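Local coordinates for protein prephenate dehydrogenase (PDB 2G5C) that probably catalyses the NAD-dependent oxidative decarboxylation of prephenate to 4-hydroxyphenylpyruvate, a step in tyrosine biosynthesis, at residues K139-T144 / R159-V164. Numbering follows the deposited sequence.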
ATOM      1  N   LYS A 139     -11.794  13.968  10.867  1.00 41.83           N
ATOM      2  CA  LYS A 139     -11.171  14.018   9.549  1.00 41.19           C
ATOM      3  C   LYS A 139     -10.860  15.449   9.114  1.00 39.80           C
ATOM      4  O   LYS A 139     -11.420  16.405   9.643  1.00 39.55           O
ATOM      5  CB  LYS A 139     -12.083  13.360   8.508  1.00 42.02           C
ATOM      6  CG  LYS A 139     -11.716  11.926   8.144  1.00 43.89           C
ATOM      7  CD  LYS A 139     -11.908  10.954   9.295  1.00 44.08           C
ATOM      8  CE  LYS A 139     -11.651   9.526   8.828  1.00 44.19           C
ATOM      9  NZ  LYS A 139     -11.987   8.513   9.867  1.00 44.03           N
ATOM     10  N   LYS A 140      -9.961  15.589   8.146  1.00 38.40           N
ATOM     11  CA  LYS A 140      -9.596  16.906   7.645  1.00 38.07           C
ATOM     12  C   LYS A 140     -10.554  17.331   6.539  1.00 37.10           C
ATOM     13  O   LYS A 140     -11.094  16.493   5.819  1.00 36.43           O
ATOM     14  CB  LYS A 140      -8.170  16.899   7.093  1.00 38.55           C
ATOM     15  CG  LYS A 140      -7.099  16.546   8.111  1.00 41.95           C
ATOM     16  CD  LYS A 140      -5.710  16.631   7.495  1.00 42.61           C
ATOM     17  CE  LYS A 140      -4.635  16.206   8.486  1.00 44.60           C
ATOM     18  NZ  LYS A 140      -3.259  16.312   7.918  1.00 45.43           N
ATOM     19  N   VAL A 141     -10.767  18.637   6.423  1.00 36.03           N
ATOM     20  CA  VAL A 141     -11.629  19.191   5.388  1.00 33.51           C
ATOM     21  C   VAL A 141     -10.917  20.388   4.777  1.00 32.08           C
ATOM     22  O   VAL A 141     -10.614  21.367   5.461  1.00 31.53           O
ATOM     23  CB  VAL A 141     -12.987  19.647   5.948  1.00 34.11           C
ATOM     24  CG1 VAL A 141     -13.793  20.323   4.849  1.00 32.87           C
ATOM     25  CG2 VAL A 141     -13.752  18.451   6.490  1.00 33.22           C
ATOM     26  N   ILE A 142     -10.645  20.298   3.482  1.00 31.40           N
ATOM     27  CA  ILE A 142      -9.951  21.362   2.779  1.00 30.04           C
ATOM     28  C   ILE A 142     -10.905  22.267   2.010  1.00 29.42           C
ATOM     29  O   ILE A 142     -11.601  21.820   1.094  1.00 27.87           O
ATOM     30  CB  ILE A 142      -8.934  20.792   1.768  1.00 30.27           C
ATOM     31  CG1 ILE A 142      -8.126  19.658   2.407  1.00 33.64           C
ATOM     32  CG2 ILE A 142      -8.013  21.900   1.284  1.00 29.08           C
ATOM     33  CD1 ILE A 142      -7.284  20.080   3.586  1.00 32.87           C
ATOM     34  N   LEU A 143     -10.943  23.538   2.392  1.00 27.94           N
ATOM     35  CA  LEU A 143     -11.776  24.508   1.700  1.00 27.18           C
ATOM     36  C   LEU A 143     -10.798  25.308   0.856  1.00 26.79           C
ATOM     37  O   LEU A 143      -9.689  25.608   1.302  1.00 27.74           O
ATOM     38  CB  LEU A 143     -12.511  25.415   2.694  1.00 26.59           C
ATOM     39  CG  LEU A 143     -13.486  24.693   3.634  1.00 25.63           C
ATOM     40  CD1 LEU A 143     -14.376  25.714   4.331  1.00 24.06           C
ATOM     41  CD2 LEU A 143     -14.343  23.710   2.838  1.00 25.95           C
ATOM     42  N   THR A 144     -11.194  25.624  -0.370  1.00 25.98           N
ATOM     43  CA  THR A 144     -10.322  26.365  -1.267  1.00 26.79           C
ATOM     44  C   THR A 144     -10.891  27.728  -1.644  1.00 27.87           C
ATOM     45  O   THR A 144     -11.395  27.928  -2.750  1.00 27.74           O
ATOM     46  CB  THR A 144     -10.035  25.557  -2.553  1.00 25.72           C
ATOM     47  OG1 THR A 144     -11.258  25.303  -3.249  1.00 25.22           O
ATOM     48  CG2 THR A 144      -9.380  24.227  -2.204  1.00 25.50           C
ATOM     49  N   ARG A 159     -17.918  26.476   9.543  1.00 38.09           N
ATOM     50  CA  ARG A 159     -18.580  26.102  10.788  1.00 39.61           C
ATOM     51  C   ARG A 159     -19.388  24.817  10.653  1.00 38.30           C
ATOM     52  O   ARG A 159     -19.426  24.006  11.576  1.00 37.71           O
ATOM     53  CB  ARG A 159     -19.501  27.229  11.268  1.00 42.77           C
ATOM     54  CG  ARG A 159     -18.776  28.496  11.698  1.00 48.03           C
ATOM     55  CD  ARG A 159     -19.730  29.444  12.426  1.00 52.53           C
ATOM     56  NE  ARG A 159     -19.092  30.700  12.814  1.00 56.06           N
ATOM     57  CZ  ARG A 159     -18.661  31.619  11.954  1.00 57.71           C
ATOM     58  NH1 ARG A 159     -18.800  31.422  10.649  1.00 58.67           N
ATOM     59  NH2 ARG A 159     -18.095  32.737  12.396  1.00 57.61           N
ATOM     60  N   VAL A 160     -20.040  24.639   9.505  1.00 36.65           N
ATOM     61  CA  VAL A 160     -20.852  23.451   9.263  1.00 35.39           C
ATOM     62  C   VAL A 160     -19.994  22.190   9.313  1.00 35.39           C
ATOM     63  O   VAL A 160     -20.329  21.224   9.999  1.00 35.04           O
ATOM     64  CB  VAL A 160     -21.550  23.518   7.889  1.00 34.94           C
ATOM     65  CG1 VAL A 160     -22.400  22.272   7.676  1.00 35.29           C
ATOM     66  CG2 VAL A 160     -22.408  24.770   7.805  1.00 36.15           C
ATOM     67  N   TRP A 161     -18.890  22.200   8.575  1.00 34.74           N
ATOM     68  CA  TRP A 161     -17.989  21.054   8.556  1.00 35.37           C
ATOM     69  C   TRP A 161     -17.495  20.742   9.965  1.00 36.36           C
ATOM     70  O   TRP A 161     -17.425  19.582  10.366  1.00 36.14           O
ATOM     71  CB  TRP A 161     -16.805  21.337   7.638  1.00 32.18           C
ATOM     72  CG  TRP A 161     -17.103  21.103   6.189  1.00 29.83           C
ATOM     73  CD1 TRP A 161     -16.982  22.004   5.173  1.00 29.05           C
ATOM     74  CD2 TRP A 161     -17.499  19.865   5.584  1.00 27.56           C
ATOM     75  NE1 TRP A 161     -17.270  21.403   3.971  1.00 26.93           N
ATOM     76  CE2 TRP A 161     -17.589  20.089   4.195  1.00 27.91           C
ATOM     77  CE3 TRP A 161     -17.784  18.586   6.083  1.00 27.46           C
ATOM     78  CZ2 TRP A 161     -17.951  19.079   3.292  1.00 25.20           C
ATOM     79  CZ3 TRP A 161     -18.144  17.583   5.188  1.00 23.82           C
ATOM     80  CH2 TRP A 161     -18.223  17.838   3.808  1.00 26.52           C
ATOM     81  N   GLU A 162     -17.157  21.784  10.714  1.00 38.27           N
ATOM     82  CA  GLU A 162     -16.682  21.611  12.080  1.00 41.26           C
ATOM     83  C   GLU A 162     -17.789  21.012  12.943  1.00 42.19           C
ATOM     84  O   GLU A 162     -17.517  20.261  13.879  1.00 42.77           O
ATOM     85  CB  GLU A 162     -16.238  22.957  12.666  1.00 41.62           C
ATOM     86  CG  GLU A 162     -15.169  23.660  11.845  1.00 42.87           C
ATOM     87  CD  GLU A 162     -14.672  24.940  12.489  1.00 43.94           C
ATOM     88  OE1 GLU A 162     -15.479  25.874  12.686  1.00 43.44           O
ATOM     89  OE2 GLU A 162     -13.467  25.013  12.798  1.00 45.56           O
ATOM     90  N   ASP A 163     -19.036  21.343  12.621  1.00 44.17           N
ATOM     91  CA  ASP A 163     -20.177  20.830  13.372  1.00 45.23           C
ATOM     92  C   ASP A 163     -20.356  19.335  13.165  1.00 44.87           C
ATOM     93  O   ASP A 163     -21.019  18.665  13.955  1.00 45.02           O
ATOM     94  CB  ASP A 163     -21.456  21.569  12.976  1.00 49.16           C
ATOM     95  CG  ASP A 163     -21.553  22.948  13.611  1.00 52.39           C
ATOM     96  OD1 ASP A 163     -21.534  23.025  14.858  1.00 54.79           O
ATOM     97  OD2 ASP A 163     -21.647  23.951  12.869  1.00 53.96           O
ATOM     98  N   VAL A 164     -19.774  18.813  12.093  1.00 44.85           N
ATOM     99  CA  VAL A 164     -19.860  17.388  11.819  1.00 44.26           C
ATOM    100  C   VAL A 164     -18.506  16.744  12.109  1.00 43.70           C
ATOM    101  O   VAL A 164     -18.146  15.728  11.521  1.00 43.72           O
ATOM    102  CB  VAL A 164     -20.279  17.113  10.357  1.00 45.24           C
ATOM    103  CG1 VAL A 164     -21.656  17.711  10.095  1.00 44.12           C
ATOM    104  CG2 VAL A 164     -19.254  17.687   9.395  1.00 45.40           C
TER
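V141 presses a methyl onto the indole of W161 where helix 151-163 lies against strand 140-143, the first two elements of a beta-alpha-beta unit in the Rossmann-type nucleotide-binding domain. The tight part is a CH-pi contact: V141 CG1 sits 3.5 Å from the centroid of the five-membered ring of W161 and only 6° off the ring normal. This methyl is anti to its own backbone N (chi1 175°), which leaves V141 CG2 to lie farther along the ring system, 4.1 Å from W161 CE3. L143 makes a lighter contact, its CD2 approaching obliquely at 3.9 Å from W161 NE1, and the L143 side chain also packs on L154 and V157 of the same helix. F16 and Y136 meet the buried indole edge-to-face. An alanine in place of W161 would probably leave V141 CG1 without its ring face and open a gap between strand and helix. No hydrogen bond joins the two segments. The looser, solvent side of the helix carries R159, E162 and D163, which do not touch the strand; the closest CA atoms, V141 CA and W161 CA, are 7.3 Å apart.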